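Local atomic coordinates of tailspike protein (Siphovirus 9NA, PDB entry 3RIQ), a protein that probably recognises the lipopolysaccharide receptor on Salmonella and cleaves its O-antigen chains as an endorhamnosidase. Residues Thr391-Ser405 with Cys409-Ala423. Sequence-based numbering, arbitrary orientation.
Sequences TTQGYAVYAPSSEVS and CAGSGTKKILCTYVA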
loop_
_atom_site.group_PDB
_atom_site.type_symbol
_atom_site.label_atom_id
_atom_site.label_comp_id
_atom_site.label_asym_id
_atom_site.label_seq_id
_atom_site.Cartn_x
_atom_site.Cartn_y
_atom_site.Cartn_z
ATOM N N THR A 391 -23.874 -10.185 -2.073
ATOM C CA THR A 391 -25.203 -10.446 -1.530
ATOM C C THR A 391 -25.840 -9.133 -1.066
ATOM O O THR A 391 -25.119 -8.160 -0.722
ATOM C CB THR A 391 -25.127 -11.412 -0.321
ATOM O OG1 THR A 391 -26.458 -11.651 0.202
ATOM C CG2 THR A 391 -24.245 -10.820 0.790
ATOM N N THR A 392 -27.181 -9.128 -1.036
ATOM C CA THR A 392 -27.968 -8.009 -0.487
ATOM C C THR A 392 -28.193 -8.109 1.024
ATOM O O THR A 392 -28.744 -7.173 1.609
ATOM C CB THR A 392 -29.355 -7.832 -1.200
ATOM O OG1 THR A 392 -30.116 -9.030 -1.048
ATOM C CG2 THR A 392 -29.135 -7.556 -2.694
ATOM N N GLN A 393 -27.790 -9.214 1.654
ATOM C CA GLN A 393 -27.938 -9.342 3.106
ATOM C C GLN A 393 -27.180 -8.259 3.863
ATOM O O GLN A 393 -26.027 -7.899 3.511
ATOM C CB GLN A 393 -27.417 -10.685 3.614
ATOM C CG GLN A 393 -28.249 -11.867 3.200
ATOM C CD GLN A 393 -27.846 -13.161 3.916
ATOM O OE1 GLN A 393 -26.732 -13.291 4.434
ATOM N NE2 GLN A 393 -28.761 -14.132 3.928
ATOM N N GLY A 394 -27.813 -7.748 4.910
ATOM C CA GLY A 394 -27.113 -6.892 5.884
ATOM C C GLY A 394 -26.664 -5.543 5.346
ATOM O O GLY A 394 -27.303 -4.956 4.427
ATOM N N TYR A 395 -25.584 -5.032 5.939
ATOM C CA TYR A 395 -25.057 -3.693 5.623
ATOM C C TYR A 395 -23.666 -3.821 5.009
ATOM O O TYR A 395 -22.907 -4.736 5.344
ATOM C CB TYR A 395 -24.878 -2.915 6.926
ATOM C CG TYR A 395 -26.201 -2.477 7.549
ATOM C CD1 TYR A 395 -26.649 -1.175 7.428
ATOM C CD2 TYR A 395 -26.994 -3.385 8.250
ATOM C CE1 TYR A 395 -27.884 -0.781 7.987
ATOM C CE2 TYR A 395 -28.202 -3.014 8.833
ATOM C CZ TYR A 395 -28.643 -1.712 8.698
ATOM O OH TYR A 395 -29.848 -1.369 9.270
ATOM N N ALA A 396 -23.328 -2.869 4.149
ATOM C CA ALA A 396 -21.934 -2.708 3.727
ATOM C C ALA A 396 -21.055 -2.225 4.885
ATOM O O ALA A 396 -19.957 -2.771 5.114
ATOM C CB ALA A 396 -21.845 -1.731 2.556
ATOM N N VAL A 397 -21.537 -1.197 5.597
ATOM C CA VAL A 397 -20.865 -0.675 6.781
ATOM C C VAL A 397 -21.870 -0.543 7.906
ATOM O O VAL A 397 -22.811 0.290 7.834
ATOM C CB VAL A 397 -20.170 0.689 6.529
ATOM C CG1 VAL A 397 -19.456 1.180 7.793
ATOM C CG2 VAL A 397 -19.145 0.561 5.374
ATOM N N TYR A 398 -21.648 -1.332 8.965
ATOM C CA TYR A 398 -22.497 -1.267 10.148
ATOM C C TYR A 398 -21.608 -0.768 11.283
ATOM O O TYR A 398 -20.832 -1.523 11.877
ATOM C CB TYR A 398 -23.117 -2.631 10.474
ATOM C CG TYR A 398 -24.127 -2.562 11.601
ATOM C CD1 TYR A 398 -25.456 -2.276 11.330
ATOM C CD2 TYR A 398 -23.758 -2.775 12.943
ATOM C CE1 TYR A 398 -26.399 -2.204 12.354
ATOM C CE2 TYR A 398 -24.690 -2.701 13.961
ATOM C CZ TYR A 398 -26.008 -2.400 13.658
ATOM O OH TYR A 398 -26.969 -2.326 14.650
ATOM N N ALA A 399 -21.714 0.523 11.563
ATOM C CA ALA A 399 -20.769 1.190 12.474
ATOM C C ALA A 399 -21.502 2.343 13.187
ATOM O O ALA A 399 -21.141 3.508 13.041
ATOM C CB ALA A 399 -19.537 1.674 11.682
ATOM N N PRO A 400 -22.515 2.001 13.993
ATOM C CA PRO A 400 -23.471 3.017 14.451
ATOM C C PRO A 400 -22.858 4.205 15.177
ATOM O O PRO A 400 -23.381 5.309 15.081
ATOM C CB PRO A 400 -24.369 2.246 15.422
ATOM C CG PRO A 400 -24.181 0.838 15.103
ATOM C CD PRO A 400 -22.904 0.639 14.409
ATOM N N SER A 401 -21.773 3.973 15.923
ATOM C CA SER A 401 -21.157 5.020 16.724
ATOM C C SER A 401 -19.906 5.602 16.082
ATOM O O SER A 401 -19.223 6.430 16.685
ATOM C CB SER A 401 -20.796 4.468 18.098
ATOM O OG SER A 401 -21.974 4.104 18.785
ATOM N N SER A 402 -19.640 5.213 14.830
ATOM C CA SER A 402 -18.407 5.631 14.154
ATOM C C SER A 402 -18.658 6.732 13.151
ATOM O O SER A 402 -19.809 6.988 12.783
ATOM C CB SER A 402 -17.761 4.438 13.465
ATOM O OG SER A 402 -17.394 3.455 14.417
ATOM N N GLU A 403 -17.591 7.380 12.704
ATOM C CA GLU A 403 -17.680 8.282 11.562
ATOM C C GLU A 403 -16.932 7.701 10.372
ATOM O O GLU A 403 -15.950 6.973 10.535
ATOM C CB GLU A 403 -17.182 9.664 11.919
ATOM C CG GLU A 403 -15.726 9.739 12.251
ATOM C CD GLU A 403 -15.337 11.160 12.606
ATOM O OE1 GLU A 403 -15.609 12.080 11.802
ATOM O OE2 GLU A 403 -14.770 11.376 13.684
ATOM N N VAL A 404 -17.419 8.019 9.179
ATOM C CA VAL A 404 -16.906 7.464 7.937
ATOM C C VAL A 404 -16.625 8.591 6.929
ATOM O O VAL A 404 -17.326 9.598 6.921
ATOM C CB VAL A 404 -17.960 6.487 7.345
ATOM C CG1 VAL A 404 -17.403 5.744 6.172
ATOM C CG2 VAL A 404 -18.424 5.478 8.388
ATOM N N SER A 405 -15.618 8.397 6.086
ATOM C CA SER A 405 -15.348 9.307 4.964
ATOM C C SER A 405 -14.800 8.498 3.792
ATOM O O SER A 405 -14.133 7.476 3.989
ATOM C CB SER A 405 -14.368 10.397 5.375
ATOM O OG SER A 405 -13.119 9.820 5.665
ATOM N N CYS A 409 -19.461 1.666 -2.341
ATOM C CA CYS A 409 -20.049 0.326 -2.328
ATOM C C CYS A 409 -20.316 -0.109 -3.745
ATOM O O CYS A 409 -21.115 0.537 -4.454
ATOM C CB CYS A 409 -21.350 0.283 -1.510
ATOM S SG CYS A 409 -21.127 0.905 0.163
ATOM N N ALA A 410 -19.664 -1.177 -4.177
ATOM C CA ALA A 410 -19.683 -1.575 -5.596
ATOM C C ALA A 410 -20.776 -2.575 -5.907
ATOM O O ALA A 410 -21.427 -3.148 -5.007
ATOM C CB ALA A 410 -18.317 -2.179 -5.990
ATOM N N GLY A 411 -20.994 -2.770 -7.207
ATOM C CA GLY A 411 -21.840 -3.863 -7.688
ATOM C C GLY A 411 -23.300 -3.681 -7.331
ATOM O O GLY A 411 -23.784 -2.542 -7.232
ATOM N N SER A 412 -23.976 -4.818 -7.133
ATOM C CA SER A 412 -25.415 -4.864 -6.867
ATOM C C SER A 412 -25.757 -5.457 -5.500
ATOM O O SER A 412 -26.922 -5.715 -5.209
ATOM C CB SER A 412 -26.128 -5.693 -7.952
ATOM O OG SER A 412 -25.666 -7.044 -7.945
ATOM N N GLY A 413 -24.742 -5.687 -4.668
ATOM C CA GLY A 413 -24.962 -6.181 -3.296
ATOM C C GLY A 413 -25.407 -5.068 -2.349
ATOM O O GLY A 413 -25.751 -3.965 -2.793
ATOM N N THR A 414 -25.409 -5.347 -1.042
ATOM C CA THR A 414 -25.804 -4.313 -0.086
ATOM C C THR A 414 -24.865 -3.106 -0.188
ATOM O O THR A 414 -23.633 -3.240 -0.365
ATOM C CB THR A 414 -25.838 -4.834 1.360
ATOM O OG1 THR A 414 -26.213 -3.750 2.219
ATOM C CG2 THR A 414 -24.471 -5.438 1.804
ATOM N N LYS A 415 -25.482 -1.924 -0.099
ATOM C CA LYS A 415 -24.771 -0.646 -0.105
ATOM C C LYS A 415 -25.151 0.201 1.104
ATOM O O LYS A 415 -24.859 1.395 1.142
ATOM C CB LYS A 415 -25.077 0.149 -1.388
ATOM C CG LYS A 415 -25.110 -0.665 -2.668
ATOM C CD LYS A 415 -24.909 0.240 -3.881
ATOM C CE LYS A 415 -25.844 -0.157 -4.997
ATOM N NZ LYS A 415 -25.825 -1.628 -5.152
ATOM N N LYS A 416 -25.773 -0.422 2.109
ATOM C CA LYS A 416 -26.229 0.302 3.281
ATOM C C LYS A 416 -25.089 0.690 4.213
ATOM O O LYS A 416 -24.236 -0.138 4.562
ATOM C CB LYS A 416 -27.275 -0.531 4.059
ATOM C CG LYS A 416 -28.540 -0.858 3.256
ATOM C CD LYS A 416 -29.585 -1.620 4.124
ATOM C CE LYS A 416 -30.843 -1.957 3.302
ATOM N NZ LYS A 416 -30.508 -2.732 2.061
ATOM N N ILE A 417 -25.107 1.951 4.625
ATOM C CA ILE A 417 -24.126 2.531 5.563
ATOM C C ILE A 417 -24.878 3.084 6.775
ATOM O O ILE A 417 -25.758 3.968 6.638
ATOM C CB ILE A 417 -23.339 3.698 4.900
ATOM C CG1 ILE A 417 -22.619 3.207 3.642
ATOM C CG2 ILE A 417 -22.401 4.343 5.924
ATOM C CD1 ILE A 417 -21.990 4.284 2.799
ATOM N N LEU A 418 -24.567 2.532 7.956
ATOM C CA LEU A 418 -25.164 2.995 9.201
ATOM C C LEU A 418 -24.053 3.514 10.098
ATOM O O LEU A 418 -23.178 2.740 10.491
ATOM C CB LEU A 418 -25.938 1.866 9.928
ATOM C CG LEU A 418 -26.446 2.161 11.370
ATOM C CD1 LEU A 418 -27.449 3.248 11.346
ATOM C CD2 LEU A 418 -27.020 0.936 12.027
ATOM N N CYS A 419 -24.079 4.806 10.414
ATOM C CA CYS A 419 -23.028 5.399 11.245
ATOM C C CYS A 419 -23.485 6.705 11.817
ATOM O O CYS A 419 -24.626 7.102 11.595
ATOM C CB CYS A 419 -21.712 5.577 10.451
ATOM S SG CYS A 419 -21.914 6.749 9.120
ATOM N N THR A 420 -22.623 7.364 12.590
ATOM C CA THR A 420 -23.010 8.615 13.235
ATOM C C THR A 420 -22.831 9.818 12.316
ATOM O O THR A 420 -23.624 10.778 12.340
ATOM C CB THR A 420 -22.184 8.853 14.515
ATOM O OG1 THR A 420 -22.574 7.896 15.499
ATOM C CG2 THR A 420 -22.453 10.223 15.107
ATOM N N TYR A 421 -21.768 9.782 11.530
ATOM C CA TYR A 421 -21.429 10.915 10.671
ATOM C C TYR A 421 -20.803 10.394 9.372
ATOM O O TYR A 421 -19.904 9.539 9.421
ATOM C CB TYR A 421 -20.441 11.870 11.399
ATOM C CG TYR A 421 -20.051 13.036 10.520
ATOM C CD1 TYR A 421 -20.938 14.126 10.330
ATOM C CD2 TYR A 421 -18.835 13.047 9.828
ATOM C CE1 TYR A 421 -20.598 15.195 9.478
ATOM C CE2 TYR A 421 -18.506 14.111 8.970
ATOM C CZ TYR A 421 -19.372 15.172 8.811
ATOM O OH TYR A 421 -19.034 16.193 7.940
ATOM N N VAL A 422 -21.277 10.937 8.252
ATOM C CA VAL A 422 -20.761 10.641 6.920
ATOM C C VAL A 422 -20.160 11.954 6.391
ATOM O O VAL A 422 -20.853 12.972 6.328
ATOM C CB VAL A 422 -21.905 10.141 5.978
ATOM C CG1 VAL A 422 -21.421 10.030 4.558
ATOM C CG2 VAL A 422 -22.474 8.785 6.446
ATOM N N ALA A 423 -18.888 11.932 6.010
ATOM C CA ALA A 423 -18.193 13.152 5.592
ATOM C C ALA A 423 -18.586 13.658 4.210
ATOM O O ALA A 423 -19.127 12.916 3.385
ATOM C CB ALA A 423 -16.675 12.910 5.625
HETATM O O HOH W 1 -29.902 -5.219 3.768
#
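Thr414 and Thr420 each add a side-chain hydrogen bond to the backbone ladder between two successive rungs of the right-handed beta-helix, a clear instance of hydroxyls bonding to the backbone carbonyls of the preceding coil. Thr414 OG1, set anti to its own backbone N (chi1 179°), donates to Gly394 O at 2.7 Å. A water donates to that carbonyl and to Thr392 O and accepts from Lys416 NZ, tying the lysine tip to the loop. Where both chains turn a corner, at 400-401 and 420, Thr420 OG1 meets a lone pair of Pro400 O at 2.7 Å, in the carbonyl plane. Between these points strands 397-399 and 417-419 run parallel, 12° apart, with Leu418 N to Val397 O at 2.9 Å, and past the bend Val404 N donates to Tyr421 O. Tyr421 N, buried here, finds no partner. Gln426 and Gln433, each from a different neighbouring subunit, bond to Lys415 O and Ile417 O, placing these rungs at the trimer interface. On one face of the rungs, Leu418 lies alongside Tyr398, its CD2 against the ring at CE1. The Tyr395 ring has Tyr398 CD1 over one face and Lys416 CD over the other, and its CD1 meets Lys416 CB at 3.5 Å.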